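Local coordinates for ABC transporter, substrate-binding protein (Streptococcus pneumoniae, PDB 5G5Y) that binds short- and long-chain fructooligosaccharides such as kestose, nystose and inulin as the solute-binding component of the FusABC-MsmK ABC transporter that imports them, at residues D86-D89 with L95-I98; F183-G188 with E192-L197. One frame throughout, in Å; residues are numbered along the deposited sequence.

Contact 1: residues D86-D89 with L95-I98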
loop_
_atom_site.group_PDB
_atom_site.type_symbol
_atom_site.label_atom_id
_atom_site.label_comp_id
_atom_site.label_asym_id
_atom_site.label_seq_id
_atom_site.Cartn_x
_atom_site.Cartn_y
_atom_site.Cartn_z
ATOM N N ASP A 86 -16.077 -4.473 -23.541
ATOM C CA ASP A 86 -17.387 -4.298 -24.216
ATOM C C ASP A 86 -18.539 -4.528 -23.233
ATOM O O ASP A 86 -19.592 -3.936 -23.364
ATOM C CB ASP A 86 -17.539 -5.250 -25.414
ATOM C CG ASP A 86 -16.570 -4.922 -26.590
ATOM O OD1 ASP A 86 -16.066 -3.776 -26.713
ATOM O OD2 ASP A 86 -16.316 -5.822 -27.425
ATOM N N LEU A 87 -18.325 -5.413 -22.263
ATOM C CA LEU A 87 -19.296 -5.698 -21.227
ATOM C C LEU A 87 -19.431 -4.491 -20.302
ATOM O O LEU A 87 -20.540 -4.173 -19.851
ATOM C CB LEU A 87 -18.902 -6.948 -20.424
ATOM C CG LEU A 87 -18.845 -8.241 -21.240
ATOM C CD1 LEU A 87 -18.269 -9.347 -20.389
ATOM C CD2 LEU A 87 -20.222 -8.632 -21.787
ATOM N N ILE A 88 -18.313 -3.790 -20.060
ATOM C CA ILE A 88 -18.362 -2.576 -19.251
ATOM C C ILE A 88 -19.262 -1.546 -19.914
ATOM O O ILE A 88 -20.215 -1.032 -19.306
ATOM C CB ILE A 88 -16.969 -1.985 -18.989
ATOM C CG1 ILE A 88 -16.167 -2.977 -18.137
ATOM C CG2 ILE A 88 -17.077 -0.613 -18.317
ATOM C CD1 ILE A 88 -14.688 -2.626 -17.979
ATOM N N ASP A 89 -18.936 -1.242 -21.162
ATOM C CA ASP A 89 -19.650 -0.265 -21.931
ATOM C C ASP A 89 -21.151 -0.568 -22.053
ATOM O O ASP A 89 -21.965 0.325 -21.919
ATOM C CB ASP A 89 -19.026 -0.194 -23.335
ATOM C CG ASP A 89 -19.515 1.003 -24.129
ATOM O OD1 ASP A 89 -19.468 2.147 -23.607
ATOM O OD2 ASP A 89 -19.944 0.812 -25.278
ATOM N N LEU A 95 -19.794 1.204 -12.861
ATOM C CA LEU A 95 -18.385 1.208 -13.180
ATOM C C LEU A 95 -18.093 2.288 -14.229
ATOM O O LEU A 95 -17.116 3.005 -14.122
ATOM C CB LEU A 95 -17.947 -0.164 -13.678
ATOM C CG LEU A 95 -16.455 -0.282 -14.050
ATOM C CD1 LEU A 95 -15.519 0.147 -12.943
ATOM C CD2 LEU A 95 -16.184 -1.720 -14.396
ATOM N N LYS A 96 -18.977 2.474 -15.196
ATOM C CA LYS A 96 -18.755 3.572 -16.167
ATOM C C LYS A 96 -18.743 4.970 -15.519
ATOM O O LYS A 96 -17.981 5.859 -15.948
ATOM C CB LYS A 96 -19.804 3.531 -17.278
ATOM C CG LYS A 96 -19.533 2.474 -18.299
ATOM C CD LYS A 96 -20.792 2.189 -19.124
ATOM C CE LYS A 96 -21.072 3.246 -20.166
ATOM N NZ LYS A 96 -22.433 2.966 -20.738
ATOM N N LYS A 97 -19.570 5.170 -14.490
ATOM C CA LYS A 97 -19.586 6.438 -13.763
ATOM C C LYS A 97 -18.266 6.690 -12.985
ATOM O O LYS A 97 -17.760 7.791 -12.921
ATOM C CB LYS A 97 -20.764 6.498 -12.801
ATOM C CG LYS A 97 -20.941 7.881 -12.187
ATOM C CD LYS A 97 -22.159 7.957 -11.288
ATOM C CE LYS A 97 -22.159 9.269 -10.512
ATOM N NZ LYS A 97 -23.456 9.389 -9.791
ATOM N N ILE A 98 -17.733 5.651 -12.383
ATOM C CA ILE A 98 -16.418 5.716 -11.727
ATOM C C ILE A 98 -15.332 6.087 -12.744
ATOM O O ILE A 98 -14.523 7.017 -12.468
ATOM C CB ILE A 98 -16.105 4.387 -11.000
ATOM C CG1 ILE A 98 -17.073 4.168 -9.833
ATOM C CG2 ILE A 98 -14.674 4.331 -10.449
ATOM C CD1 ILE A 98 -17.336 2.722 -9.520
#

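Contact 2: residues F183-G188 with E192-L197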
loop_
_atom_site.group_PDB
_atom_site.type_symbol
_atom_site.label_atom_id
_atom_site.label_comp_id
_atom_site.label_asym_id
_atom_site.label_seq_id
_atom_site.Cartn_x
_atom_site.Cartn_y
_atom_site.Cartn_z
ATOM N N PHE A 183 17.907 5.575 17.984
ATOM C CA PHE A 183 17.392 5.495 16.590
ATOM C C PHE A 183 17.279 4.033 16.176
ATOM O O PHE A 183 18.236 3.284 16.280
ATOM C CB PHE A 183 18.393 6.242 15.702
ATOM C CG PHE A 183 17.945 6.512 14.295
ATOM C CD1 PHE A 183 17.224 7.665 13.987
ATOM C CD2 PHE A 183 18.367 5.699 13.239
ATOM C CE1 PHE A 183 16.864 7.966 12.684
ATOM C CE2 PHE A 183 18.005 6.010 11.922
ATOM C CZ PHE A 183 17.257 7.127 11.659
ATOM N N SER A 184 16.090 3.609 15.733
ATOM C CA SER A 184 15.883 2.234 15.307
ATOM C C SER A 184 14.984 2.157 14.087
ATOM O O SER A 184 14.267 3.098 13.767
ATOM C CB SER A 184 15.282 1.390 16.432
ATOM O OG SER A 184 15.488 0.027 16.138
ATOM N N PHE A 185 15.076 1.027 13.412
ATOM C CA PHE A 185 14.354 0.746 12.194
ATOM C C PHE A 185 14.518 -0.706 11.910
ATOM O O PHE A 185 15.343 -1.402 12.557
ATOM C CB PHE A 185 14.923 1.591 11.042
ATOM C CG PHE A 185 16.431 1.489 10.902
ATOM C CD1 PHE A 185 17.018 0.447 10.177
ATOM C CD2 PHE A 185 17.243 2.420 11.503
ATOM C CE1 PHE A 185 18.427 0.361 10.054
ATOM C CE2 PHE A 185 18.645 2.347 11.372
ATOM C CZ PHE A 185 19.230 1.317 10.649
ATOM N N ILE A 186 13.693 -1.197 10.996
ATOM C CA ILE A 186 13.884 -2.500 10.363
ATOM C C ILE A 186 14.314 -2.202 8.938
ATOM O O ILE A 186 13.532 -1.725 8.122
ATOM C CB ILE A 186 12.639 -3.405 10.391
ATOM C CG1 ILE A 186 12.122 -3.583 11.836
ATOM C CG2 ILE A 186 12.941 -4.772 9.779
ATOM C CD1 ILE A 186 10.880 -4.413 11.934
ATOM N N SER A 187 15.550 -2.533 8.638
ATOM C CA SER A 187 16.145 -2.196 7.334
ATOM C C SER A 187 15.579 -2.937 6.120
ATOM O O SER A 187 15.357 -4.154 6.120
ATOM C CB SER A 187 17.664 -2.391 7.384
ATOM O OG SER A 187 18.274 -1.981 6.144
ATOM N N GLY A 188 15.355 -2.176 5.052
ATOM C CA GLY A 188 14.980 -2.713 3.772
ATOM C C GLY A 188 13.697 -2.103 3.242
ATOM O O GLY A 188 13.452 -0.914 3.435
ATOM N N GLU A 192 8.974 0.180 8.268
ATOM C CA GLU A 192 9.873 0.361 9.383
ATOM C C GLU A 192 11.286 0.763 8.958
ATOM O O GLU A 192 12.174 0.869 9.781
ATOM C CB GLU A 192 9.878 -0.911 10.259
ATOM C CG GLU A 192 8.586 -1.144 11.041
ATOM C CD GLU A 192 7.402 -1.544 10.207
ATOM O OE1 GLU A 192 7.525 -2.450 9.381
ATOM O OE2 GLU A 192 6.326 -0.957 10.346
ATOM N N ASP A 193 11.492 1.045 7.682
ATOM C CA ASP A 193 12.785 1.477 7.191
ATOM C C ASP A 193 13.002 2.984 7.399
ATOM O O ASP A 193 12.036 3.729 7.469
ATOM C CB ASP A 193 12.900 1.161 5.692
ATOM C CG ASP A 193 14.312 1.367 5.170
ATOM O OD1 ASP A 193 15.236 0.818 5.816
ATOM O OD2 ASP A 193 14.547 2.139 4.201
ATOM N N PHE A 194 14.268 3.432 7.398
ATOM C CA PHE A 194 14.634 4.815 7.616
ATOM C C PHE A 194 14.594 5.718 6.372
ATOM O O PHE A 194 14.862 6.911 6.493
ATOM C CB PHE A 194 16.056 4.943 8.279
ATOM C CG PHE A 194 17.171 4.320 7.483
ATOM C CD1 PHE A 194 17.682 4.934 6.350
ATOM C CD2 PHE A 194 17.671 3.075 7.831
ATOM C CE1 PHE A 194 18.685 4.323 5.603
ATOM C CE2 PHE A 194 18.676 2.475 7.081
ATOM C CZ PHE A 194 19.197 3.111 5.981
ATOM N N LYS A 195 14.327 5.160 5.185
ATOM C CA LYS A 195 14.571 5.878 3.916
ATOM C C LYS A 195 13.753 7.190 3.791
ATOM O O LYS A 195 14.161 8.109 3.056
ATOM C CB LYS A 195 14.412 4.968 2.679
ATOM C CG LYS A 195 12.969 4.530 2.397
ATOM C CD LYS A 195 12.800 3.820 1.054
ATOM C CE LYS A 195 13.711 2.606 0.860
ATOM N NZ LYS A 195 13.293 1.485 1.757
ATOM N N PHE A 196 12.644 7.308 4.531
ATOM C CA PHE A 196 11.929 8.589 4.670
ATOM C C PHE A 196 12.846 9.827 4.884
ATOM O O PHE A 196 12.599 10.937 4.346
ATOM C CB PHE A 196 10.885 8.481 5.810
ATOM C CG PHE A 196 10.162 9.752 6.074
ATOM C CD1 PHE A 196 9.121 10.159 5.235
ATOM C CD2 PHE A 196 10.565 10.577 7.094
ATOM C CE1 PHE A 196 8.468 11.362 5.437
ATOM C CE2 PHE A 196 9.920 11.796 7.299
ATOM C CZ PHE A 196 8.874 12.182 6.465
ATOM N N LEU A 197 13.922 9.651 5.643
ATOM C CA LEU A 197 14.798 10.785 5.990
ATOM C C LEU A 197 15.670 11.242 4.818
ATOM O O LEU A 197 16.215 12.342 4.866
ATOM C CB LEU A 197 15.720 10.453 7.173
ATOM C CG LEU A 197 15.035 10.313 8.550
ATOM C CD1 LEU A 197 16.082 10.103 9.640
ATOM C CD2 LEU A 197 14.159 11.515 8.895
HETATM O O HOH W 1 10.900 -2.101 7.038
#

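Contact 1: residues D86-D89 with L95-I98
Ile88 and Asp89 of helix 85-91 meet Leu95 and Lys96 of helix 93-101 in a small, half-buried contact between two consecutive helices. The two helices are joined by a short turn and belong to the lobe that also carries the sheet built on strand 3-10. The protein is a bacterial solute-binding protein of family 1, and this corner lies at its periphery: the centre of the contact is about 26 Å from the centre of the chain. The backbones come closest at Ile88 and Lys96, with the CA atoms 6.9 Å apart.

The inner side of the contact is apolar. CD2 of Leu95 lies against the ethyl branch of Ile88, 3.9 Å from Ile88 CG1, with Ile88 CD1 almost as near. Leu95 starts out toward helix 85-91, and with CG anti to the backbone N (chi1 -180°) its CD2 methyl reaches Ile88. Phe119 touches both Ile88 and Leu95 and joins them on this buried side. Tyr330 also packs on Leu95, and Asp327 OD1 accepts a hydrogen bond from Leu95 N. Helix 93-101 is thereby tied to the end of helix 319-329.

The outer side belongs to Lys96. Its aliphatic chain runs alongside Ile88 in the opposite direction, with Lys96 CG 3.9 Å from Ile88 CG2. Lys96 CD lies 3.3 Å from Ile88 O. The chain then bends at chi3 (77°), which turns the amine toward the backbone of Asp89. The carboxylate of Asp89 is near but does not close a salt bridge: Asp89 OD1 is 4.2 Å from Lys96 NZ. The two charges may still attract weakly. The direct bond is to the main chain instead: Lys96 NZ donates to Asp89 O at 2.9 Å, in the carbonyl plane, on a lone pair, with a C=O...N angle of 144°.

Contact 2: residues F183-G188 with E192-L197
Phe185 and Phe194 form a T-shaped pair at the heart of this buried contact. The edge of Phe194 points at the face of Phe185, with centroids 4.7 Å apart and planes at 76°. Phe194 CD2 sits over the centre of the Phe185 ring. Phe183 extends the apolar group: its rim meets Leu197 CD1, 3.8 Å from Phe183 CZ. Phe268 of strand 264-269 touches Phe183, Phe194 and Leu197. Ile186 and Glu192 run side by side, pointing the same way, with their CB atoms 3.7 Å apart.

One backbone bond and one water join the two arms. Ile186 N donates to Glu192 O at 2.8 Å, from above the carbonyl plane. The water bridges the same pair, donating to Ile186 O and accepting from Glu192 N.

The two segments are the arms of a tight loop that follows edge strand 181-183. Its connecting residues include Asn191, which binds substrate, and the Glu192 side chain lies about 5 Å from that of substrate-binding Trp270. Glu192 OE2 is hydrogen-bonded to Thr269 OG1.

Asp193 supplies the charged part. With CG anti to the backbone N (chi1 -170°), its carboxylate is carried to Gly188. Asp193 OD1 accepts from Gly188 N at 3.1 Å, from above the carboxylate plane, and also pairs with Arg450 of helix 429-455. Asp193 OD2 accepts from Lys195 N, an Asx turn, and forms a salt bridge with Lys195 NZ at 2.8 Å. The two Lys195 donors approach OD2 from opposite faces of the carboxylate. Lys195 NZ has a second acidic partner, Asp207, and lies 2.9 Å from Gly188 O.

In the fold
The two contacts share no element. Their centres are 42 Å apart, on opposite sides of the chain's centre. Contact 1 pairs two regular helices at the periphery and is only partly buried. Contact 2 folds one irregular loop back on itself and is buried. The chemistry follows the setting. At 86-89 with 95-98, aliphatic packing faces inward and a single lysine bond to a carbonyl lies on the exposed side. At 183-188 with 192-197, aromatic rings, a bridging water and a buried carboxylate with several donors take over. Contact 2 also lies closer to substrate-binding residues. Between side chains, Glu192 is about 3 Å from Asn191, while Leu95 of contact 1 is about 11 Å from Lys309.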